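Local coordinates for protein alternansucrase (Leuconostoc mesenteroides, PDB 6HVG) that belongs to glycoside hydrolase family 70, as a large multidomain protein with cell-wall-binding-type repeats and a bound calcium ion, at residues E1364-F1369 and D1381-M1386; N1340-V1345 and N1355-P1360. One frame throughout, in Å; residues are numbered along the deposited sequence.

Going from the N terminus, 1340-1345 comes first and pairs with 1355-1360, so contact 2 closes a beta hairpin with nine residues between its segments. After three more residues the chain enters contact 1, where 1364-1369 meets 1381-1386 across eleven residues that hold the rest of the next hairpin, strands 1368-1371 and 1377-1380. The two loops follow in series, neither enclosing nor crossing the other. Their centres lie 10 Å apart, and they touch: L1365 N lies 3.0 Å from Y1357 O and M1386 N 2.9 Å from N1355 O, both probable hydrogen bonds, which join the successive hairpins in the C-terminal part of the chain.

Contact 1: E1364-F1369 and D1381-M1386; sequences ELRKGF and DDQGKM
R1366 lays its guanidinium over the turn formed by D1381-G1384: D1382 O sits 3.1 Å above the plane, over its centre, and Q1383 CA lies over the same face, 3.4 Å from NH2. The bond angles are poor for R1366 NE and NH1 to D1382 O, so the carbonyl oxygen lies over the guanidinium face and is not hydrogen-bonded to it. With CG beside the backbone N (chi1 -63°) and a bend at chi3, the chain lies across the turn, and NE reaches back to E1364 OE2 in a nearly straight hydrogen bond of 3.2 Å, part of a salt bridge, with the acceptor in the guanidinium plane. That bond restrains the rotation of the group, and W1323 adds a cation-pi contact. G1384 CA makes a CA-H...O contact of 3.5 Å with L1365 O. The setting is a hairpin of a putative cell wall binding repeat: K1367 and G1368 both face F1380 in a G1 beta bulge, and a type I turn, D1381 to G1384, follows the second strand. Inside that turn, Q1383 N donates to D1381 OD1 at 2.8 Å, an Asx turn. D1381 O receives K1367 N at 3.0 Å and G1384 N from opposite faces of its carbonyl plane. K1367, CG anti to its N (chi1 -151°), runs beside the D1382 side chain, and their salt bridge, NZ to OD1, is weak at 3.5 Å. Water 1 bridges L1365 O and G1384 O.

Contact 2: N1340-V1345 and N1355-P1360; sequences NPIRTV and NYYFMP
P1341 lies on one face of the Y1357 ring, its CB 3.9 Å from the centroid and 14° off the normal, a CH-pi contact; CG is nearer the phenol end, 3.4 Å from CZ. The pair sits in an antiparallel beta hairpin of strands 1342-1345 and 1354-1357, in the C-terminal part of the chain, with P1341 just before the first strand. Y1357 CG stands anti to the backbone N (chi1 -168°), which brings the ring alongside the proline, and its OH bonds to T1371 O. I1342 CG1 approaches the same ring obliquely at CD2. At the edge of the Y1356 ring, near its plane, sits R1343 O, while V1345 CG2 comes in obliquely, 3.5 Å from CD1. The F1358 ring is met at its edge by V1345 CG2 and R1343 CB. R1343 and Y1356 form a hydrogen-bonded pair: R1343 N to Y1356 O and Y1356 N to R1343 O are both 2.8 Å. I1342-Y1357 and T1344-N1355 are the non-hydrogen-bonded pairs on either side, with CA-H...O contacts from I1342 CA to Y1356 O and from N1355 CA to R1343 O. Past I1342-Y1357, F1358 N donates weakly to P1341 O. I1342, Y1357, T1344 and N1355 share one face of the sheet, R1343 and Y1356 the other. On the former, T1344 OG1 donates to N1355 OD1, tilted 27° from the amide carbonyl plane; the 2.5 Å between these oxygens is doubtfully short.

Contact 1: E1364-F1369 and D1381-M1386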
# COMPACT_ATOMS: atom_id res chain seq x y z
N GLU A 1364 9.42 25.50 28.96
CA GLU A 1364 10.31 24.76 28.06
C GLU A 1364 10.44 25.51 26.74
O GLU A 1364 9.43 25.98 26.17
CB GLU A 1364 9.79 23.31 27.95
CG GLU A 1364 9.90 22.58 26.63
CD GLU A 1364 9.33 21.16 26.73
OE1 GLU A 1364 9.34 20.58 27.84
OE2 GLU A 1364 8.89 20.60 25.70
N LEU A 1365 11.68 25.69 26.28
CA LEU A 1365 11.95 26.32 24.97
C LEU A 1365 11.70 25.29 23.88
O LEU A 1365 12.10 24.13 24.02
CB LEU A 1365 13.39 26.83 24.89
CG LEU A 1365 13.85 27.56 23.63
CD1 LEU A 1365 13.14 28.89 23.46
CD2 LEU A 1365 15.34 27.78 23.66
N ARG A 1366 11.01 25.73 22.83
CA ARG A 1366 10.59 24.85 21.74
C ARG A 1366 10.75 25.52 20.39
O ARG A 1366 10.29 26.66 20.21
CB ARG A 1366 9.12 24.50 21.90
CG ARG A 1366 8.77 23.73 23.15
CD ARG A 1366 7.26 23.50 23.24
NE ARG A 1366 7.06 22.07 23.47
CZ ARG A 1366 6.09 21.33 22.94
NH1 ARG A 1366 5.18 21.88 22.14
NH2 ARG A 1366 6.03 20.02 23.23
N LYS A 1367 11.41 24.84 19.45
CA LYS A 1367 11.53 25.32 18.07
C LYS A 1367 12.36 26.61 18.06
O LYS A 1367 12.00 27.60 17.45
CB LYS A 1367 10.14 25.51 17.44
CG LYS A 1367 10.11 25.33 15.92
CD LYS A 1367 8.76 25.68 15.29
CE LYS A 1367 8.80 25.49 13.78
NZ LYS A 1367 9.00 24.05 13.41
N GLY A 1368 13.51 26.57 18.73
CA GLY A 1368 14.32 27.78 18.86
C GLY A 1368 15.68 27.58 19.51
O GLY A 1368 15.98 26.52 20.06
N PHE A 1369 16.50 28.62 19.43
CA PHE A 1369 17.85 28.55 19.91
C PHE A 1369 17.97 28.99 21.36
O PHE A 1369 17.31 29.93 21.78
CB PHE A 1369 18.78 29.38 19.02
CG PHE A 1369 18.96 28.81 17.64
CD1 PHE A 1369 18.11 29.20 16.62
CD2 PHE A 1369 20.00 27.91 17.34
CE1 PHE A 1369 18.27 28.72 15.34
CE2 PHE A 1369 20.15 27.42 16.06
CZ PHE A 1369 19.28 27.82 15.07
N ASP A 1381 13.91 21.32 19.45
CA ASP A 1381 12.91 21.02 18.43
C ASP A 1381 11.45 21.32 18.86
O ASP A 1381 11.20 21.84 19.92
CB ASP A 1381 13.07 19.58 17.94
CG ASP A 1381 12.63 18.55 18.93
OD1 ASP A 1381 11.89 18.90 19.89
OD2 ASP A 1381 13.01 17.36 18.75
N ASP A 1382 10.51 21.01 17.98
CA ASP A 1382 9.07 21.21 18.21
C ASP A 1382 8.63 20.77 19.60
O ASP A 1382 7.75 21.41 20.19
CB ASP A 1382 8.24 20.42 17.18
CG ASP A 1382 8.47 20.87 15.74
OD1 ASP A 1382 9.62 21.25 15.39
OD2 ASP A 1382 7.51 20.83 14.93
N GLN A 1383 9.22 19.70 20.12
CA GLN A 1383 8.81 19.14 21.42
C GLN A 1383 9.78 19.41 22.56
O GLN A 1383 9.68 18.80 23.60
CB GLN A 1383 8.65 17.64 21.30
CG GLN A 1383 7.60 17.18 20.30
CD GLN A 1383 7.40 15.68 20.43
OE1 GLN A 1383 8.34 14.90 20.28
NE2 GLN A 1383 6.17 15.26 20.74
N GLY A 1384 10.72 20.34 22.35
CA GLY A 1384 11.66 20.77 23.37
C GLY A 1384 12.99 20.06 23.43
O GLY A 1384 13.87 20.51 24.16
N LYS A 1385 13.15 18.95 22.68
CA LYS A 1385 14.40 18.15 22.70
C LYS A 1385 15.54 18.85 21.97
O LYS A 1385 15.33 19.51 20.95
CB LYS A 1385 14.21 16.76 22.10
CG LYS A 1385 13.45 15.81 22.97
CD LYS A 1385 12.93 14.61 22.19
CE LYS A 1385 12.00 13.76 23.06
NZ LYS A 1385 10.94 13.04 22.29
N MET A 1386 16.75 18.72 22.51
CA MET A 1386 17.95 19.24 21.83
C MET A 1386 18.18 18.42 20.57
O MET A 1386 17.92 17.23 20.54
CB MET A 1386 19.15 19.15 22.76
CG MET A 1386 20.46 19.74 22.24
SD MET A 1386 21.88 19.19 23.24
CE MET A 1386 21.72 20.32 24.63
O HOH W 1 13.38 22.66 25.94

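Contact 2: N1340-V1345 and N1355-P1360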
# COMPACT_ATOMS: atom_id res chain seq x y z
N ASN A 1340 23.47 26.49 34.27
CA ASN A 1340 23.04 26.00 32.96
C ASN A 1340 21.55 25.71 32.91
O ASN A 1340 21.05 24.90 33.68
CB ASN A 1340 23.82 24.73 32.56
CG ASN A 1340 23.83 24.51 31.06
OD1 ASN A 1340 22.89 24.85 30.36
ND2 ASN A 1340 24.87 23.89 30.56
N PRO A 1341 20.82 26.38 32.00
CA PRO A 1341 19.39 26.11 31.85
C PRO A 1341 19.09 24.79 31.19
O PRO A 1341 17.98 24.29 31.33
CB PRO A 1341 18.89 27.27 30.97
CG PRO A 1341 20.10 27.83 30.31
CD PRO A 1341 21.24 27.56 31.22
N ILE A 1342 20.06 24.21 30.49
CA ILE A 1342 19.87 22.92 29.82
C ILE A 1342 19.89 21.80 30.83
O ILE A 1342 20.84 21.66 31.58
CB ILE A 1342 20.99 22.65 28.80
CG1 ILE A 1342 20.99 23.71 27.69
CG2 ILE A 1342 20.84 21.28 28.18
CD1 ILE A 1342 22.24 23.70 26.82
N ARG A 1343 18.85 20.98 30.84
CA ARG A 1343 18.76 19.86 31.75
C ARG A 1343 18.47 18.59 30.99
O ARG A 1343 17.67 18.57 30.06
CB ARG A 1343 17.66 20.08 32.79
CG ARG A 1343 17.72 19.12 34.00
CD ARG A 1343 16.44 19.18 34.79
NE ARG A 1343 16.38 18.45 36.06
CZ ARG A 1343 16.03 17.18 36.18
NH1 ARG A 1343 15.82 16.41 35.12
NH2 ARG A 1343 15.94 16.65 37.37
N THR A 1344 19.12 17.52 31.43
CA THR A 1344 18.89 16.18 30.92
C THR A 1344 17.75 15.58 31.69
O THR A 1344 17.82 15.49 32.89
CB THR A 1344 20.13 15.32 31.12
OG1 THR A 1344 21.19 15.85 30.33
CG2 THR A 1344 19.88 13.87 30.73
N VAL A 1345 16.72 15.13 31.00
CA VAL A 1345 15.55 14.54 31.61
C VAL A 1345 15.45 13.05 31.31
O VAL A 1345 15.49 12.66 30.16
CB VAL A 1345 14.26 15.26 31.09
CG1 VAL A 1345 13.01 14.70 31.75
CG2 VAL A 1345 14.35 16.76 31.32
N ASN A 1355 17.56 16.22 26.20
CA ASN A 1355 18.03 17.45 26.81
C ASN A 1355 17.10 18.60 26.51
O ASN A 1355 16.85 18.93 25.36
CB ASN A 1355 19.44 17.81 26.35
CG ASN A 1355 20.50 16.91 26.98
OD1 ASN A 1355 20.29 16.31 28.02
ND2 ASN A 1355 21.64 16.80 26.31
N TYR A 1356 16.61 19.22 27.58
CA TYR A 1356 15.65 20.31 27.48
C TYR A 1356 16.21 21.61 27.99
O TYR A 1356 17.20 21.61 28.72
CB TYR A 1356 14.41 19.93 28.26
CG TYR A 1356 13.65 18.80 27.65
CD1 TYR A 1356 14.01 17.46 27.86
CD2 TYR A 1356 12.56 19.05 26.82
CE1 TYR A 1356 13.28 16.42 27.30
CE2 TYR A 1356 11.83 18.02 26.24
CZ TYR A 1356 12.19 16.72 26.50
OH TYR A 1356 11.46 15.73 25.93
N TYR A 1357 15.61 22.72 27.59
CA TYR A 1357 16.00 24.05 28.06
C TYR A 1357 14.83 24.70 28.83
O TYR A 1357 13.87 25.16 28.23
CB TYR A 1357 16.36 24.89 26.85
CG TYR A 1357 17.05 26.21 27.12
CD1 TYR A 1357 16.37 27.28 27.65
CD2 TYR A 1357 18.38 26.41 26.76
CE1 TYR A 1357 17.01 28.51 27.86
CE2 TYR A 1357 19.01 27.63 26.95
CZ TYR A 1357 18.34 28.66 27.51
OH TYR A 1357 18.99 29.86 27.69
N PHE A 1358 14.89 24.71 30.16
CA PHE A 1358 13.82 25.34 30.96
C PHE A 1358 14.21 26.73 31.43
O PHE A 1358 15.32 26.94 31.89
CB PHE A 1358 13.45 24.48 32.16
CG PHE A 1358 12.99 23.12 31.78
CD1 PHE A 1358 11.76 22.97 31.19
CD2 PHE A 1358 13.78 22.02 31.98
CE1 PHE A 1358 11.27 21.72 30.82
CE2 PHE A 1358 13.32 20.76 31.60
CZ PHE A 1358 12.07 20.61 31.00
N MET A 1359 13.26 27.67 31.34
CA MET A 1359 13.55 29.06 31.66
C MET A 1359 13.42 29.29 33.16
O MET A 1359 13.13 28.37 33.91
CB MET A 1359 12.64 29.96 30.83
CG MET A 1359 12.78 29.70 29.33
SD MET A 1359 12.17 31.08 28.36
CE MET A 1359 11.07 30.37 27.17
N PRO A 1360 13.69 30.50 33.64
CA PRO A 1360 13.61 30.69 35.10
C PRO A 1360 12.18 30.48 35.64
O PRO A 1360 12.03 30.13 36.79
CB PRO A 1360 14.05 32.13 35.30
CG PRO A 1360 14.79 32.51 34.07
CD PRO A 1360 14.21 31.69 32.96